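Local coordinates for protein Epf (Streptococcus pyogenes, PDB 4ES8) that acts as a cell-surface adhesin, attaching to cells through an N-terminal domain that contains a carbohydrate-binding module, at residues V214-K222 / L234-F245. Sequence-based numbering, arbitrary orientation. Where two conformers were deposited one is given.
Sequences VTNPSQLDK and LTLKSDDGRTNF
A bend at chi3 (75°) in Arg-242 turns its guanidinium toward residues 215-217, where NH1 donates to Asn-216 O at 2.9 Å. Thr-215 CG2, anti to the backbone N (chi1 -55°), lies over one face of that group, off toward the rim and 3.4 Å from Arg-242 CZ; the opposite face carries Phe-245 CD1. Arg-242 NH2 reaches Asn-244 O and NH1 also forms a salt bridge with Asp-248, so polar partners grip both terminal nitrogens while carbon covers both faces. Nearby, Asn-216 ND2 gives a fairly straight bond (158°) to Asp-240 OD2, 3.0 Å away and in the amide plane. In the conformer given, Gln-219, bent at chi2, accepts Asp-239 N on a lone pair of OE1 at 2.9 Å, tying the strand to the type I turn 238-241. Beyond it Gln-219 pairs antiparallel with Lys-237, until a classic bulge sets Asp-221 and Lys-222 against Thr-235. The hairpin, strands 219-224 and 231-237, is consistent with the fibronectin-like domain: it forms a sheet with 273-276, Leu-220 and Leu-234 lie on Phe-309 of strand 307-310, Leu-236 on Ile-295 of strand 290-297, and Val-214 and Asp-240 touch strand 113-123, probably of the carbohydrate-binding part.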
loop_
_atom_site.group_PDB
_atom_site.type_symbol
_atom_site.label_atom_id
_atom_site.label_comp_id
_atom_site.label_asym_id
_atom_site.label_seq_id
_atom_site.Cartn_x
_atom_site.Cartn_y
_atom_site.Cartn_z
ATOM N N VAL A 214 7.021 2.239 1.375
ATOM C CA VAL A 214 8.000 3.336 1.540
ATOM C C VAL A 214 8.012 3.824 2.996
ATOM O O VAL A 214 8.449 4.947 3.281
ATOM C CB VAL A 214 7.727 4.500 0.561
ATOM C CG1 VAL A 214 8.018 4.073 -0.869
ATOM C CG2 VAL A 214 6.301 5.034 0.708
ATOM N N THR A 215 7.589 2.957 3.924
ATOM C CA THR A 215 7.544 3.294 5.336
ATOM C C THR A 215 8.926 3.670 5.878
ATOM O O THR A 215 9.884 2.935 5.694
ATOM C CB THR A 215 7.014 2.090 6.104
ATOM O OG1 THR A 215 5.741 1.712 5.554
ATOM C CG2 THR A 215 6.874 2.357 7.572
ATOM N N ASN A 216 8.996 4.772 6.628
ATOM C CA ASN A 216 10.236 5.130 7.307
ATOM C C ASN A 216 10.388 4.286 8.548
ATOM O O ASN A 216 9.411 4.078 9.279
ATOM C CB ASN A 216 10.242 6.611 7.690
ATOM C CG ASN A 216 10.316 7.507 6.490
ATOM O OD1 ASN A 216 11.131 7.301 5.585
ATOM N ND2 ASN A 216 9.449 8.506 6.461
ATOM N N PRO A 217 11.615 3.829 8.847
ATOM C CA PRO A 217 11.810 3.081 10.092
ATOM C C PRO A 217 11.531 3.971 11.295
ATOM O O PRO A 217 11.702 5.198 11.219
ATOM C CB PRO A 217 13.283 2.670 10.047
ATOM C CG PRO A 217 13.936 3.660 9.142
ATOM C CD PRO A 217 12.883 4.028 8.117
ATOM N N SER A 218 11.117 3.354 12.398
ATOM C CA SER A 218 10.918 4.053 13.661
ATOM C C SER A 218 12.288 4.581 14.164
ATOM O O SER A 218 13.360 4.269 13.597
ATOM C CB SER A 218 10.302 3.105 14.680
ATOM O OG SER A 218 11.172 2.005 14.913
ATOM N N GLN A 219 12.231 5.356 15.240
ATOM C CA GLN A 219 13.420 5.937 15.858
ATOM C C GLN A 219 13.502 5.537 17.304
ATOM O O GLN A 219 12.476 5.247 17.913
ATOM C CB GLN A 219 13.410 7.479 15.762
ATOM C CG GLN A 219 13.447 8.022 14.334
ATOM C CD GLN A 219 12.070 8.323 13.804
ATOM O OE1 GLN A 219 11.230 8.907 14.491
ATOM N NE2 GLN A 219 11.823 7.968 12.553
ATOM N N LEU A 220 14.720 5.549 17.867
ATOM C CA LEU A 220 14.840 5.230 19.286
ATOM C C LEU A 220 14.500 6.495 20.093
ATOM O O LEU A 220 15.139 7.532 19.907
ATOM C CB LEU A 220 16.259 4.736 19.645
ATOM C CG LEU A 220 16.436 4.301 21.123
ATOM C CD1 LEU A 220 15.716 2.995 21.416
ATOM C CD2 LEU A 220 17.929 4.203 21.504
ATOM N N ASP A 221 13.488 6.400 20.958
ATOM C CA ASP A 221 13.081 7.486 21.849
ATOM C C ASP A 221 13.971 7.438 23.074
ATOM O O ASP A 221 14.541 8.454 23.456
ATOM C CB ASP A 221 11.592 7.364 22.231
ATOM C CG ASP A 221 11.006 8.559 22.967
ATOM O OD1 ASP A 221 11.602 9.663 22.891
ATOM O OD2 ASP A 221 9.906 8.411 23.550
ATOM N N LYS A 222 14.120 6.238 23.668
ATOM C CA LYS A 222 14.990 6.024 24.829
ATOM C C LYS A 222 15.335 4.560 24.958
ATOM O O LYS A 222 14.580 3.682 24.529
ATOM C CB LYS A 222 14.379 6.577 26.143
ATOM C CG LYS A 222 13.089 5.918 26.608
ATOM C CD LYS A 222 12.640 6.422 27.983
ATOM C CE LYS A 222 11.438 5.648 28.474
ATOM N NZ LYS A 222 11.026 6.064 29.839
ATOM N N LEU A 234 13.725 -0.935 24.916
ATOM C CA LEU A 234 13.839 0.145 23.938
ATOM C C LEU A 234 12.486 0.763 23.655
ATOM O O LEU A 234 11.559 0.047 23.261
ATOM C CB LEU A 234 14.446 -0.362 22.629
ATOM C CG LEU A 234 15.810 -1.050 22.720
ATOM C CD1 LEU A 234 16.265 -1.450 21.363
ATOM C CD2 LEU A 234 16.905 -0.114 23.339
ATOM N N THR A 235 12.369 2.080 23.861
ATOM C CA THR A 235 11.129 2.797 23.563
ATOM C C THR A 235 11.243 3.385 22.159
ATOM O O THR A 235 12.133 4.194 21.893
ATOM C CB THR A 235 10.850 3.883 24.624
ATOM O OG1 THR A 235 10.744 3.259 25.905
ATOM C CG2 THR A 235 9.568 4.699 24.337
ATOM N N LEU A 236 10.336 2.989 21.264
ATOM C CA LEU A 236 10.351 3.503 19.896
ATOM C C LEU A 236 9.385 4.673 19.705
ATOM O O LEU A 236 8.364 4.775 20.406
ATOM C CB LEU A 236 9.936 2.391 18.919
ATOM C CG LEU A 236 10.754 1.097 18.922
ATOM C CD1 LEU A 236 10.160 0.100 17.923
ATOM C CD2 LEU A 236 12.227 1.367 18.629
ATOM N N LYS A 237 9.715 5.531 18.747
ATOM C CA LYS A 237 8.889 6.677 18.356
ATOM C C LYS A 237 8.924 6.809 16.836
ATOM O O LYS A 237 9.794 6.209 16.195
ATOM C CB LYS A 237 9.381 7.977 19.035
ATOM C CG LYS A 237 10.734 8.473 18.521
ATOM C CD LYS A 237 11.214 9.747 19.213
ATOM C CE LYS A 237 12.616 10.100 18.770
ATOM N NZ LYS A 237 13.185 11.250 19.540
ATOM N N SER A 238 8.013 7.606 16.257
ATOM C CA SER A 238 8.007 7.861 14.829
ATOM C C SER A 238 7.682 9.310 14.564
ATOM O O SER A 238 6.572 9.758 14.908
ATOM C CB SER A 238 7.000 6.963 14.119
ATOM O OG SER A 238 6.872 7.346 12.762
ATOM N N ASP A 239 8.610 10.035 13.933
ATOM C CA ASP A 239 8.406 11.441 13.592
ATOM C C ASP A 239 7.198 11.637 12.678
ATOM O O ASP A 239 6.531 12.668 12.740
ATOM C CB ASP A 239 9.648 12.003 12.907
ATOM C CG ASP A 239 10.808 12.292 13.854
ATOM O OD1 ASP A 239 10.619 12.177 15.076
ATOM O OD2 ASP A 239 11.904 12.624 13.360
ATOM N N ASP A 240 6.894 10.631 11.801
ATOM C CA ASP A 240 5.773 10.844 10.864
ATOM C C ASP A 240 4.426 10.197 11.327
ATOM O O ASP A 240 3.499 10.025 10.521
ATOM C CB ASP A 240 6.144 10.410 9.443
ATOM C CG ASP A 240 6.435 8.944 9.266
ATOM O OD1 ASP A 240 6.021 8.147 10.136
ATOM O OD2 ASP A 240 7.035 8.588 8.235
ATOM N N GLY A 241 4.306 9.923 12.617
ATOM C CA GLY A 241 3.034 9.495 13.180
ATOM C C GLY A 241 2.686 8.026 13.126
ATOM O O GLY A 241 1.576 7.669 13.527
ATOM N N ARG A 242 3.617 7.162 12.656
ATOM C CA ARG A 242 3.417 5.704 12.677
ATOM C C ARG A 242 3.192 5.238 14.099
ATOM O O ARG A 242 3.940 5.677 14.992
ATOM C CB ARG A 242 4.681 4.961 12.189
ATOM C CG ARG A 242 4.962 4.820 10.722
ATOM C CD ARG A 242 6.204 3.927 10.604
ATOM N NE ARG A 242 5.943 2.502 10.862
ATOM C CZ ARG A 242 6.890 1.563 10.919
ATOM N NH1 ARG A 242 8.162 1.882 10.737
ATOM N NH2 ARG A 242 6.565 0.293 11.128
ATOM N N THR A 243 2.271 4.313 14.329
ATOM C CA THR A 243 2.063 3.731 15.656
ATOM C C THR A 243 2.213 2.208 15.569
ATOM O O THR A 243 2.444 1.574 16.610
ATOM C CB THR A 243 0.733 4.155 16.279
ATOM O OG1 THR A 243 -0.348 3.655 15.493
ATOM C CG2 THR A 243 0.633 5.677 16.491
ATOM N N ASN A 244 2.120 1.615 14.361
ATOM C CA ASN A 244 2.360 0.177 14.226
ATOM C C ASN A 244 3.792 -0.002 13.766
ATOM O O ASN A 244 4.081 0.235 12.590
ATOM C CB ASN A 244 1.381 -0.514 13.243
ATOM C CG ASN A 244 1.671 -1.996 13.090
ATOM O OD1 ASN A 244 2.320 -2.607 13.948
ATOM N ND2 ASN A 244 1.189 -2.633 12.019
ATOM N N PHE A 245 4.686 -0.424 14.674
ATOM C CA PHE A 245 6.094 -0.549 14.316
ATOM C C PHE A 245 6.433 -1.902 13.703
ATOM O O PHE A 245 7.605 -2.178 13.455
ATOM C CB PHE A 245 6.989 -0.226 15.515
ATOM C CG PHE A 245 6.767 1.193 15.982
ATOM C CD1 PHE A 245 6.874 2.258 15.095
ATOM C CD2 PHE A 245 6.438 1.461 17.302
ATOM C CE1 PHE A 245 6.670 3.576 15.527
ATOM C CE2 PHE A 245 6.241 2.787 17.737
ATOM C CZ PHE A 245 6.355 3.825 16.842
HETATM O O HOH W 1 6.793 6.312 7.130
HETATM O O HOH W 2 8.602 6.294 11.070
HETATM O O HOH W 3 9.183 8.900 10.913
HETATM O O HOH W 4 7.847 7.116 22.057
HETATM O O HOH W 5 14.032 10.850 22.123
#